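Uncharacterized protein (Vibrio parahaemolyticus M0605, PDB 3X0T) is the PirA component of a plasmid-encoded Vibrio toxin, a jelly-roll protein that probably acts in pore formation. Local coordinates at residues H13-E18 and C106-H111; I33-G38 and D86-H91; R39-E44 and Y80-P85; L51-Q56 and Q92-I97. One frame throughout, in Å; residues are numbered along the deposited sequence.

Contact 1: H13-E18 and C106-H111; sequences HDWTVE and CTIYYH
Tyr110 OH has two partners. Trp15 NE1 donates to it at 3.1 Å, and the hydroxyl also bonds to Val26 O on strand 22-30. It lies at the edge of the indole, near the ring plane, and the two side chains cross at about a right angle. The shortest polar bond between the two segments is Thr107 OG1 to Asp14 OD1, 2.7 Å. These two side chains lie side by side, and the hydroxyl meets the carboxylate from above its plane.

The backbones pair as antiparallel strands. His13 with Ile108 and Trp15 with Cys106 are hydrogen-bonded pairs; Asp14 with Thr107 is a non-hydrogen-bonded pair between them. The straightest bond, 175° at the hydrogen, runs from Ile108 N to His13 O.

Trp15 CG is anti to its carbonyl carbon (chi1 -59°), which swings the indole over the neighbouring strand. There Trp15 CD1 meets Ile108 CG1 at 3.5 Å. Cys106 SG stands 4.1 Å from Trp15 CB, in an oblique sulfur-aromatic contact with the indole. The His13 ring lies over one face of the indole, with ND1 above its centre. The imidazole is held by a bond from His13 ND1 to Asp14 O, 2.7 Å.

Trp15 and Ile108 also touch strand 22-30 of the second sheet, so the face carrying Trp15, Cys106 and Ile108 looks into the jelly-roll sandwich. Asp14 and Thr107 pair through polar groups on the other face. On the inner one Cys106, Ile108 and the inward part of Trp15 are apolar, His13 stays exposed, and the Tyr110 hydroxyl satisfies the indole N-H.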
# COMPACT_ATOMS: atom_id res chain seq x y z
N HIS A 13 10.43 -0.85 3.52
CA HIS A 13 10.28 -2.13 4.24
C HIS A 13 10.07 -3.22 3.19
O HIS A 13 9.37 -3.04 2.20
CB HIS A 13 9.07 -2.04 5.13
CG HIS A 13 8.89 -3.05 6.20
ND1 HIS A 13 8.80 -4.42 6.05
CD2 HIS A 13 8.73 -2.82 7.54
CE1 HIS A 13 8.59 -5.01 7.22
NE2 HIS A 13 8.52 -4.04 8.13
N ASP A 14 10.71 -4.36 3.43
CA ASP A 14 10.54 -5.54 2.53
C ASP A 14 9.40 -6.40 3.04
O ASP A 14 9.15 -6.45 4.26
CB ASP A 14 11.81 -6.38 2.54
CG ASP A 14 12.99 -5.67 1.92
OD1 ASP A 14 12.87 -4.64 1.28
OD2 ASP A 14 14.12 -6.17 2.14
N TRP A 15 8.68 -7.04 2.15
CA TRP A 15 7.50 -7.85 2.48
C TRP A 15 7.44 -9.09 1.63
O TRP A 15 7.96 -9.15 0.50
CB TRP A 15 6.20 -7.06 2.23
CG TRP A 15 6.14 -5.78 3.05
CD1 TRP A 15 6.41 -4.51 2.57
CD2 TRP A 15 5.70 -5.64 4.41
NE1 TRP A 15 6.16 -3.61 3.59
CE2 TRP A 15 5.71 -4.27 4.70
CE3 TRP A 15 5.32 -6.57 5.38
CZ2 TRP A 15 5.36 -3.80 6.00
CZ3 TRP A 15 4.95 -6.12 6.63
CH2 TRP A 15 4.98 -4.74 6.90
N THR A 16 6.79 -10.10 2.20
CA THR A 16 6.45 -11.33 1.46
C THR A 16 4.96 -11.40 1.35
O THR A 16 4.21 -10.88 2.20
CB THR A 16 7.00 -12.55 2.18
OG1 THR A 16 6.44 -12.71 3.47
CG2 THR A 16 8.47 -12.45 2.33
N VAL A 17 4.51 -12.04 0.26
CA VAL A 17 3.05 -12.16 -0.00
C VAL A 17 2.77 -13.59 -0.43
O VAL A 17 3.27 -14.04 -1.47
CB VAL A 17 2.55 -11.14 -1.08
CG1 VAL A 17 1.01 -11.05 -1.01
CG2 VAL A 17 3.15 -9.75 -0.90
N GLU A 18 1.98 -14.32 0.36
CA GLU A 18 1.79 -15.74 0.04
C GLU A 18 1.01 -15.92 -1.27
O GLU A 18 0.14 -15.12 -1.67
CB GLU A 18 1.18 -16.43 1.27
CG GLU A 18 2.00 -16.34 2.56
CD GLU A 18 3.46 -16.79 2.41
OE1 GLU A 18 4.41 -16.17 2.94
OE2 GLU A 18 3.67 -17.85 1.75
N CYS A 106 8.16 -8.04 -2.27
CA CYS A 106 8.24 -6.66 -2.71
C CYS A 106 8.93 -5.85 -1.63
O CYS A 106 9.08 -6.23 -0.48
CB CYS A 106 6.86 -6.09 -3.01
SG CYS A 106 5.72 -5.96 -1.64
N THR A 107 9.37 -4.65 -2.09
CA THR A 107 9.82 -3.59 -1.15
C THR A 107 8.84 -2.40 -1.37
O THR A 107 8.52 -2.02 -2.50
CB THR A 107 11.27 -3.19 -1.47
OG1 THR A 107 12.11 -4.35 -1.28
CG2 THR A 107 11.70 -2.05 -0.52
N ILE A 108 8.43 -1.83 -0.23
CA ILE A 108 7.56 -0.65 -0.25
C ILE A 108 8.46 0.54 0.24
O ILE A 108 9.13 0.41 1.25
CB ILE A 108 6.35 -0.89 0.68
CG1 ILE A 108 5.52 -2.07 0.19
CG2 ILE A 108 5.49 0.41 0.69
CD1 ILE A 108 4.79 -1.88 -1.08
N TYR A 109 8.31 1.66 -0.49
CA TYR A 109 9.02 2.91 -0.17
C TYR A 109 7.90 3.89 0.24
O TYR A 109 6.99 4.17 -0.54
CB TYR A 109 9.79 3.39 -1.38
CG TYR A 109 10.79 2.34 -1.80
CD1 TYR A 109 12.04 2.33 -1.25
CD2 TYR A 109 10.45 1.42 -2.77
CE1 TYR A 109 12.97 1.37 -1.61
CE2 TYR A 109 11.40 0.43 -3.19
CZ TYR A 109 12.65 0.44 -2.59
OH TYR A 109 13.63 -0.52 -2.97
N TYR A 110 8.01 4.38 1.46
CA TYR A 110 6.91 5.18 2.04
C TYR A 110 7.27 6.66 1.88
O TYR A 110 8.34 7.12 2.32
CB TYR A 110 6.81 4.86 3.53
CG TYR A 110 6.43 3.41 3.76
CD1 TYR A 110 5.10 3.01 3.84
CD2 TYR A 110 7.42 2.43 3.81
CE1 TYR A 110 4.75 1.61 3.98
CE2 TYR A 110 7.13 1.06 3.96
CZ TYR A 110 5.80 0.68 4.05
OH TYR A 110 5.52 -0.67 4.18
N HIS A 111 6.33 7.39 1.27
CA HIS A 111 6.57 8.83 1.02
C HIS A 111 6.20 9.59 2.22
O HIS A 111 5.01 9.86 2.41
CB HIS A 111 5.93 9.34 -0.21
CG HIS A 111 6.66 8.80 -1.38
ND1 HIS A 111 7.94 9.22 -1.76
CD2 HIS A 111 6.36 7.76 -2.17
CE1 HIS A 111 8.30 8.53 -2.83
NE2 HIS A 111 7.30 7.73 -3.17

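Contact 2: I33-G38 and D86-H91; sequences IIPEVG and DNAFYH. With NO3 (nitrate ion), chain C.
Two backbone hydrogen bonds join Glu36 and Phe89. Glu36 N donates to Phe89 O at 3.0 Å, and Phe89 N returns a bond to Glu36 O at 2.9 Å. Both donors sit above the plane of the carbonyl they meet. Glu36 O has a further donor in Gln92 NE2.

Apolar contacts flank this pair. Pro35 lies side by side with Tyr90 and makes a CH-pi contact: Pro35 CB stands 4.0 Å from the centroid of the Tyr90 ring, almost on its normal. Pro35 CD reaches Tyr90 CE1 at 3.6 Å. Ala88 CB fits between Pro35 CB and Val37 CG2, 4.1 Å from each.

The arrangement is a single antiparallel bridge between two loops of the jelly roll. One loop leads from strand 22-30 to strand 41-45, the other from strand 79-82 to strand 91-98. Phe89 turns away from the partner loop and stacks on Trp57.

Waters extend the pairing. One links Ile33 O with Tyr90 OH; another accepts from Gly38 N and donates to Asn87 O.

Ionic groups lie beside the bridge. Glu36 OE1 forms a salt bridge with Lys29. Val37 N donates to O2 of a nitrate ion at 3.1 Å; the ion probably comes from the crystallisation liquor, and its exact placement is doubtful.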
# COMPACT_ATOMS: atom_id res chain seq x y z
N ILE A 33 -11.58 9.57 15.13
CA ILE A 33 -12.26 10.78 15.63
C ILE A 33 -12.34 11.78 14.53
O ILE A 33 -13.45 12.18 14.15
CB ILE A 33 -11.54 11.33 16.87
CG1 ILE A 33 -11.47 10.30 17.96
CG2 ILE A 33 -12.32 12.62 17.28
CD1 ILE A 33 -10.61 10.74 19.19
N ILE A 34 -11.22 12.18 13.98
CA ILE A 34 -11.13 13.13 12.90
C ILE A 34 -10.41 12.45 11.76
O ILE A 34 -9.27 12.02 11.88
CB ILE A 34 -10.38 14.42 13.32
CG1 ILE A 34 -10.94 15.02 14.61
CG2 ILE A 34 -10.29 15.40 12.16
CD1 ILE A 34 -12.36 15.51 14.49
N PRO A 35 -11.05 12.32 10.58
CA PRO A 35 -10.42 11.61 9.46
C PRO A 35 -9.24 12.32 8.92
O PRO A 35 -9.13 13.56 9.02
CB PRO A 35 -11.56 11.48 8.46
CG PRO A 35 -12.39 12.66 8.73
CD PRO A 35 -12.40 12.85 10.24
N GLU A 36 -8.35 11.61 8.23
CA GLU A 36 -7.12 12.19 7.69
C GLU A 36 -6.84 11.62 6.31
O GLU A 36 -7.17 10.46 6.01
CB GLU A 36 -5.92 11.85 8.56
CG GLU A 36 -5.94 12.42 9.92
CD GLU A 36 -4.63 12.23 10.74
OE1 GLU A 36 -3.57 11.76 10.12
OE2 GLU A 36 -4.66 12.42 11.99
N VAL A 37 -6.21 12.41 5.47
CA VAL A 37 -5.59 11.94 4.23
C VAL A 37 -4.47 10.95 4.59
O VAL A 37 -3.86 11.10 5.63
CB VAL A 37 -5.14 13.21 3.47
CG1 VAL A 37 -4.41 12.84 2.20
CG2 VAL A 37 -6.34 14.09 3.18
N GLY A 38 -4.20 10.00 3.73
CA GLY A 38 -3.22 8.97 3.96
C GLY A 38 -1.82 9.24 3.49
O GLY A 38 -1.34 10.37 3.58
N ASP A 86 -7.02 11.79 -2.69
CA ASP A 86 -6.97 13.15 -2.12
C ASP A 86 -7.94 13.33 -0.95
O ASP A 86 -7.75 14.29 -0.15
CB ASP A 86 -7.45 14.16 -3.22
CG ASP A 86 -6.54 14.35 -4.36
OD1 ASP A 86 -5.30 14.10 -4.24
OD2 ASP A 86 -7.04 14.83 -5.42
N ASN A 87 -8.87 12.42 -0.69
CA ASN A 87 -9.87 12.57 0.36
C ASN A 87 -9.37 11.84 1.65
O ASN A 87 -8.49 10.99 1.63
CB ASN A 87 -11.31 12.16 -0.08
CG ASN A 87 -11.36 10.73 -0.67
OD1 ASN A 87 -10.66 10.41 -1.67
ND2 ASN A 87 -12.35 9.97 -0.13
N ALA A 88 -10.02 12.20 2.78
CA ALA A 88 -9.65 11.80 4.12
C ALA A 88 -10.52 10.64 4.58
O ALA A 88 -11.73 10.57 4.22
CB ALA A 88 -9.82 13.00 5.06
N PHE A 89 -9.96 9.74 5.40
CA PHE A 89 -10.64 8.56 5.84
C PHE A 89 -10.57 8.39 7.32
O PHE A 89 -9.61 8.86 7.99
CB PHE A 89 -10.01 7.31 5.19
CG PHE A 89 -10.02 7.35 3.68
CD1 PHE A 89 -11.28 7.22 3.01
CD2 PHE A 89 -8.86 7.47 2.93
CE1 PHE A 89 -11.26 7.21 1.59
CE2 PHE A 89 -8.88 7.44 1.54
CZ PHE A 89 -10.07 7.31 0.88
N TYR A 90 -11.49 7.62 7.90
CA TYR A 90 -11.41 7.16 9.28
C TYR A 90 -10.50 5.96 9.43
O TYR A 90 -9.84 5.81 10.46
CB TYR A 90 -12.82 6.82 9.77
CG TYR A 90 -13.69 8.04 9.93
CD1 TYR A 90 -13.63 8.83 11.08
CD2 TYR A 90 -14.56 8.43 8.92
CE1 TYR A 90 -14.40 9.97 11.24
CE2 TYR A 90 -15.34 9.58 9.08
CZ TYR A 90 -15.26 10.33 10.23
OH TYR A 90 -15.99 11.49 10.40
N HIS A 91 -10.48 5.09 8.43
CA HIS A 91 -9.65 3.90 8.37
C HIS A 91 -9.11 3.76 6.98
O HIS A 91 -9.88 3.93 6.02
CB HIS A 91 -10.41 2.63 8.77
CG HIS A 91 -10.97 2.70 10.15
ND1 HIS A 91 -10.21 2.51 11.29
CD2 HIS A 91 -12.21 3.12 10.57
CE1 HIS A 91 -10.96 2.77 12.34
NE2 HIS A 91 -12.16 3.17 11.94
N NO3 C . -5.08 15.08 6.97
O1 NO3 C . -4.60 16.39 7.23
O2 NO3 C . -6.09 15.40 6.14
O3 NO3 C . -4.53 13.97 7.59
O HOH W 1 -15.32 13.43 12.38
O HOH W 2 -5.98 9.61 1.47

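Contact 3: R39-E44 and Y80-P85; sequences RSVDIE and YHLQRP
Tyr80 opens the pairing with Ile43. Tyr80 N donates to Ile43 O, and Ile43 N donates back to Tyr80 O, both at 2.9 Å. Ile43 CG2 comes to the edge of the Tyr80 ring and lies 4.0 Å from Tyr80 CB. The tyrosine ring itself stacks on His72.

His81 sits opposite Asp42 in a non-hydrogen-bonded pair. Its CG is anti to the backbone N (chi1 177°), which brings ND1 beside the carboxylate. His81 ND1 donates to Asp42 OD1 at 2.8 Å, nearly along the C-O axis of the acceptor. Carboxylate and ring planes are 54° apart, although OD1 lies in the ring plane. The far nitrogen is used too: His81 NE2 donates to Gln83 OE1 at 2.7 Å, on a lone pair. These two bonds fix the rotation of the ring. With both nitrogens donating, the imidazole is probably positively charged, and Asp42 would favour that state.

Leu82 forms the next hydrogen-bonded pair, with Val41. Leu82 N reaches Val41 O at 2.8 Å, and Val41 N meets Leu82 O. The leucine side chain points inward to Ile53 and Tyr55 of the other sheet.

Gln83 bends at chi2 (68°) to reach the histidine. Arg84 N then donates to Ser40 OG at 2.8 Å, a side-chain bond that carries the pairing past the end of strand 80-82. The Arg84 chain runs on extended beside Arg39.

This is an antiparallel strand pair at the margin of one jelly-roll sheet, with a polar outer face and an apolar face packed into the sandwich.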
# COMPACT_ATOMS: atom_id res chain seq x y z
N ARG A 39 -1.18 8.23 2.96
CA ARG A 39 0.25 8.27 2.62
C ARG A 39 0.43 7.50 1.33
O ARG A 39 -0.07 6.41 1.18
CB ARG A 39 1.05 7.59 3.80
CG ARG A 39 2.52 7.37 3.54
CD ARG A 39 3.33 7.27 4.80
NE ARG A 39 2.85 6.18 5.68
CZ ARG A 39 3.24 6.08 6.94
NH1 ARG A 39 2.77 5.10 7.68
NH2 ARG A 39 4.08 6.99 7.49
N SER A 40 1.24 8.07 0.45
CA SER A 40 1.56 7.41 -0.84
C SER A 40 2.77 6.51 -0.67
O SER A 40 3.62 6.77 0.20
CB SER A 40 1.94 8.51 -1.88
OG SER A 40 0.80 9.34 -2.09
N VAL A 41 2.91 5.51 -1.55
CA VAL A 41 4.07 4.61 -1.48
C VAL A 41 4.44 4.26 -2.92
O VAL A 41 3.67 4.43 -3.84
CB VAL A 41 3.76 3.31 -0.72
CG1 VAL A 41 3.26 3.63 0.66
CG2 VAL A 41 2.81 2.40 -1.44
N ASP A 42 5.68 3.77 -3.04
CA ASP A 42 6.04 3.06 -4.25
C ASP A 42 6.25 1.59 -3.90
O ASP A 42 6.72 1.25 -2.82
CB ASP A 42 7.37 3.56 -4.89
CG ASP A 42 7.39 5.01 -4.98
OD1 ASP A 42 6.46 5.60 -5.47
OD2 ASP A 42 8.44 5.58 -4.54
N ILE A 43 5.87 0.71 -4.80
CA ILE A 43 6.11 -0.72 -4.63
C ILE A 43 7.10 -1.20 -5.73
O ILE A 43 6.85 -0.95 -6.92
CB ILE A 43 4.79 -1.51 -4.73
CG1 ILE A 43 5.13 -3.04 -4.65
CG2 ILE A 43 3.91 -1.20 -5.96
CD1 ILE A 43 3.90 -3.94 -4.53
N GLU A 44 8.16 -1.90 -5.28
CA GLU A 44 9.06 -2.60 -6.21
C GLU A 44 8.77 -4.09 -6.03
O GLU A 44 8.92 -4.65 -4.96
CB GLU A 44 10.53 -2.28 -5.81
CG GLU A 44 11.51 -3.00 -6.67
CD GLU A 44 12.95 -2.91 -6.18
OE1 GLU A 44 13.21 -2.44 -5.01
OE2 GLU A 44 13.84 -3.39 -6.92
N TYR A 80 6.18 0.83 -9.06
CA TYR A 80 4.98 1.57 -9.33
C TYR A 80 4.61 2.55 -8.21
O TYR A 80 4.76 2.18 -7.05
CB TYR A 80 3.81 0.62 -9.49
CG TYR A 80 2.51 1.28 -9.64
CD1 TYR A 80 2.20 1.91 -10.87
CD2 TYR A 80 1.58 1.36 -8.59
CE1 TYR A 80 0.98 2.55 -11.03
CE2 TYR A 80 0.35 1.97 -8.78
CZ TYR A 80 0.07 2.58 -10.02
OH TYR A 80 -1.16 3.20 -10.16
N HIS A 81 4.20 3.77 -8.55
CA HIS A 81 3.82 4.78 -7.52
C HIS A 81 2.35 4.77 -7.29
O HIS A 81 1.53 4.98 -8.21
CB HIS A 81 4.22 6.17 -8.04
CG HIS A 81 3.78 7.22 -7.08
ND1 HIS A 81 4.42 7.43 -5.87
CD2 HIS A 81 2.77 8.09 -7.09
CE1 HIS A 81 3.82 8.39 -5.16
NE2 HIS A 81 2.81 8.82 -5.90
N LEU A 82 1.94 4.41 -6.05
CA LEU A 82 0.55 4.47 -5.64
C LEU A 82 0.35 5.75 -4.87
O LEU A 82 0.78 5.91 -3.72
CB LEU A 82 0.26 3.26 -4.72
CG LEU A 82 -1.15 3.20 -4.14
CD1 LEU A 82 -2.19 3.19 -5.23
CD2 LEU A 82 -1.30 2.04 -3.20
N GLN A 83 -0.30 6.71 -5.54
CA GLN A 83 -0.59 8.00 -4.88
C GLN A 83 -1.84 7.84 -4.00
O GLN A 83 -2.85 7.31 -4.45
CB GLN A 83 -0.81 9.03 -6.02
CG GLN A 83 -1.15 10.43 -5.50
CD GLN A 83 0.04 11.12 -4.78
OE1 GLN A 83 1.21 10.78 -4.93
NE2 GLN A 83 -0.33 12.13 -3.99
N ARG A 84 -1.77 8.39 -2.80
CA ARG A 84 -2.92 8.29 -1.93
C ARG A 84 -4.12 9.01 -2.53
O ARG A 84 -3.96 9.99 -3.24
CB ARG A 84 -2.60 8.93 -0.60
CG ARG A 84 -2.40 10.43 -0.74
CD ARG A 84 -2.00 11.00 0.58
NE ARG A 84 -1.79 12.46 0.46
CZ ARG A 84 -1.08 13.20 1.32
NH1 ARG A 84 -0.50 12.63 2.31
NH2 ARG A 84 -1.00 14.54 1.18
N PRO A 85 -5.37 8.59 -2.25
CA PRO A 85 -6.53 9.41 -2.62
C PRO A 85 -6.42 10.79 -2.04
O PRO A 85 -5.87 11.01 -0.96
CB PRO A 85 -7.71 8.62 -2.02
CG PRO A 85 -7.20 7.19 -1.93
CD PRO A 85 -5.75 7.36 -1.51

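Contact 4: L51-Q56 and Q92-I97; sequences LTIQYQ and QRIVVI
Gln56 and Arg93 lie side by side and point the same way, with amide and guanidinium planes 47° apart. Gln56 OE1 lies at the guanidinium edge and accepts two bonds, from Arg93 NE and Arg93 NH2, each 2.9 Å. Both nitrogens approach from the same face of the amide. The other end of the amide is held as well: Gln56 NE2 donates to Gln54 OE1 at 2.9 Å, within the plane of both amides. The amide orientation is therefore fixed at both ends. Val95 CG1 lies over one face of the guanidinium.

On the other face of the sheet, Tyr55 reaches Gln92 at the end of the pairing, with ring and amide planes 74° apart. Tyr55 OH donates to Gln92 OE1 at 2.6 Å, and the acceptor lies at the ring edge. With chi1 at -154° the ring swings away from the Tyr55 amide nitrogen and comes against Ile94, the two side chains crossing at a slant. Tyr55 CD2 is 3.7 Å from Ile94 CG1. Farther along, Ile53 CG1 packs against Ile94 CG2 at 3.7 Å, and Leu51 CB against Val96 CG1 at 3.9 Å.

The backbones form a regular antiparallel ladder. Thr52 with Ile97, Gln54 with Val95 and Gln56 with Arg93 each exchange two hydrogen bonds; the tightest is Ile97 N to Thr52 O, 2.7 Å.

Arg93 also makes a salt bridge to Glu25 and a cation-pi contact with Trp66. These are the two central strands of their four-stranded sheet: strand 67-74 flanks 51-58, strand 22-30 flanks 91-98, and Ile53, Ile94 and Val96 pack on strand 41-45 of the facing sheet.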
# COMPACT_ATOMS: atom_id res chain seq x y z
N LEU A 51 1.94 -8.88 -8.82
CA LEU A 51 1.25 -8.55 -7.56
C LEU A 51 0.23 -7.47 -7.85
O LEU A 51 0.47 -6.57 -8.65
CB LEU A 51 2.27 -8.03 -6.54
CG LEU A 51 3.38 -9.03 -6.12
CD1 LEU A 51 4.47 -8.34 -5.34
CD2 LEU A 51 2.82 -10.21 -5.43
N THR A 52 -0.88 -7.49 -7.07
CA THR A 52 -1.78 -6.32 -7.07
C THR A 52 -1.55 -5.47 -5.81
O THR A 52 -1.40 -6.04 -4.73
CB THR A 52 -3.22 -6.80 -7.09
OG1 THR A 52 -3.43 -7.45 -8.36
CG2 THR A 52 -4.21 -5.65 -6.97
N ILE A 53 -1.48 -4.16 -5.95
CA ILE A 53 -1.47 -3.28 -4.80
C ILE A 53 -2.79 -2.54 -4.76
O ILE A 53 -3.30 -2.08 -5.81
CB ILE A 53 -0.26 -2.34 -4.82
CG1 ILE A 53 -0.13 -1.62 -3.47
CG2 ILE A 53 -0.24 -1.38 -6.01
CD1 ILE A 53 1.19 -0.89 -3.29
N GLN A 54 -3.36 -2.43 -3.57
CA GLN A 54 -4.64 -1.70 -3.42
C GLN A 54 -4.57 -0.71 -2.27
O GLN A 54 -3.98 -0.98 -1.21
CB GLN A 54 -5.86 -2.62 -3.15
CG GLN A 54 -6.05 -3.64 -4.27
CD GLN A 54 -7.34 -4.31 -4.20
OE1 GLN A 54 -7.91 -4.61 -3.12
NE2 GLN A 54 -7.88 -4.58 -5.42
N TYR A 55 -5.20 0.43 -2.48
CA TYR A 55 -5.46 1.42 -1.44
C TYR A 55 -6.90 1.20 -0.99
O TYR A 55 -7.79 1.31 -1.82
CB TYR A 55 -5.24 2.84 -1.96
CG TYR A 55 -4.90 3.82 -0.91
CD1 TYR A 55 -5.85 4.22 0.06
CD2 TYR A 55 -3.60 4.31 -0.77
CE1 TYR A 55 -5.49 5.06 1.11
CE2 TYR A 55 -3.24 5.14 0.27
CZ TYR A 55 -4.19 5.51 1.21
OH TYR A 55 -3.79 6.33 2.25
N GLN A 56 -7.10 0.89 0.29
CA GLN A 56 -8.43 0.55 0.80
C GLN A 56 -8.83 1.50 1.92
O GLN A 56 -7.94 2.10 2.57
CB GLN A 56 -8.45 -0.87 1.31
CG GLN A 56 -8.19 -1.88 0.20
CD GLN A 56 -8.35 -3.31 0.66
OE1 GLN A 56 -8.55 -3.59 1.86
NE2 GLN A 56 -8.27 -4.25 -0.28
N GLN A 92 -7.85 3.39 6.83
CA GLN A 92 -7.28 3.17 5.51
C GLN A 92 -6.11 2.21 5.65
O GLN A 92 -5.48 2.12 6.71
CB GLN A 92 -6.93 4.50 4.82
CG GLN A 92 -5.87 5.33 5.59
CD GLN A 92 -5.93 6.72 5.15
OE1 GLN A 92 -5.63 7.04 3.95
NE2 GLN A 92 -6.30 7.65 6.00
N ARG A 93 -5.80 1.54 4.53
CA ARG A 93 -4.65 0.66 4.52
C ARG A 93 -4.19 0.47 3.09
O ARG A 93 -4.97 0.73 2.14
CB ARG A 93 -4.98 -0.70 5.16
CG ARG A 93 -5.97 -1.58 4.43
CD ARG A 93 -6.08 -2.93 5.05
NE ARG A 93 -7.03 -3.75 4.30
CZ ARG A 93 -7.15 -5.07 4.49
NH1 ARG A 93 -6.48 -5.67 5.44
NH2 ARG A 93 -7.92 -5.74 3.63
N ILE A 94 -3.00 -0.03 2.92
CA ILE A 94 -2.48 -0.47 1.65
C ILE A 94 -2.19 -1.95 1.79
O ILE A 94 -1.49 -2.36 2.74
CB ILE A 94 -1.21 0.33 1.22
CG1 ILE A 94 -1.54 1.82 1.08
CG2 ILE A 94 -0.66 -0.24 -0.06
CD1 ILE A 94 -0.36 2.70 0.84
N VAL A 95 -2.68 -2.74 0.85
CA VAL A 95 -2.40 -4.17 0.84
C VAL A 95 -1.73 -4.54 -0.49
O VAL A 95 -1.96 -3.91 -1.51
CB VAL A 95 -3.68 -5.03 1.06
CG1 VAL A 95 -4.23 -4.84 2.45
CG2 VAL A 95 -4.72 -4.79 0.00
N VAL A 96 -0.96 -5.61 -0.43
CA VAL A 96 -0.42 -6.25 -1.61
C VAL A 96 -1.02 -7.65 -1.66
O VAL A 96 -1.04 -8.36 -0.63
CB VAL A 96 1.14 -6.28 -1.59
CG1 VAL A 96 1.65 -6.89 -2.89
CG2 VAL A 96 1.70 -4.88 -1.42
N ILE A 97 -1.57 -8.00 -2.83
CA ILE A 97 -2.32 -9.24 -3.01
C ILE A 97 -1.59 -10.04 -4.11
O ILE A 97 -1.21 -9.54 -5.16
CB ILE A 97 -3.77 -8.92 -3.47
CG1 ILE A 97 -4.44 -7.99 -2.47
CG2 ILE A 97 -4.55 -10.23 -3.63
CD1 ILE A 97 -5.78 -7.46 -2.93

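Contacts 1 and 3 belong to one sheet of the jelly roll, and contact 4 to the other. Contacts 1 and 3 have centres 11 Å apart and are joined where strand 104-110 pairs with 41-45: Thr107 O lies 2.8 Å from Glu44 N. Contact 4 faces both across the sandwich, its centre 11 Å from contact 1 and 10 Å from contact 3. Contact 2 lies at the surface, 23 Å from contact 1 between centres, on the opposite side of the chain's centre. It connects to contact 3 through Gly38 O and Arg84 NH1, 2.7 Å, and to contact 4 through Gln92. Contacts 2, 3 and 4 are nested within the chain span closed by contact 1. The nitrate lies at contact 2.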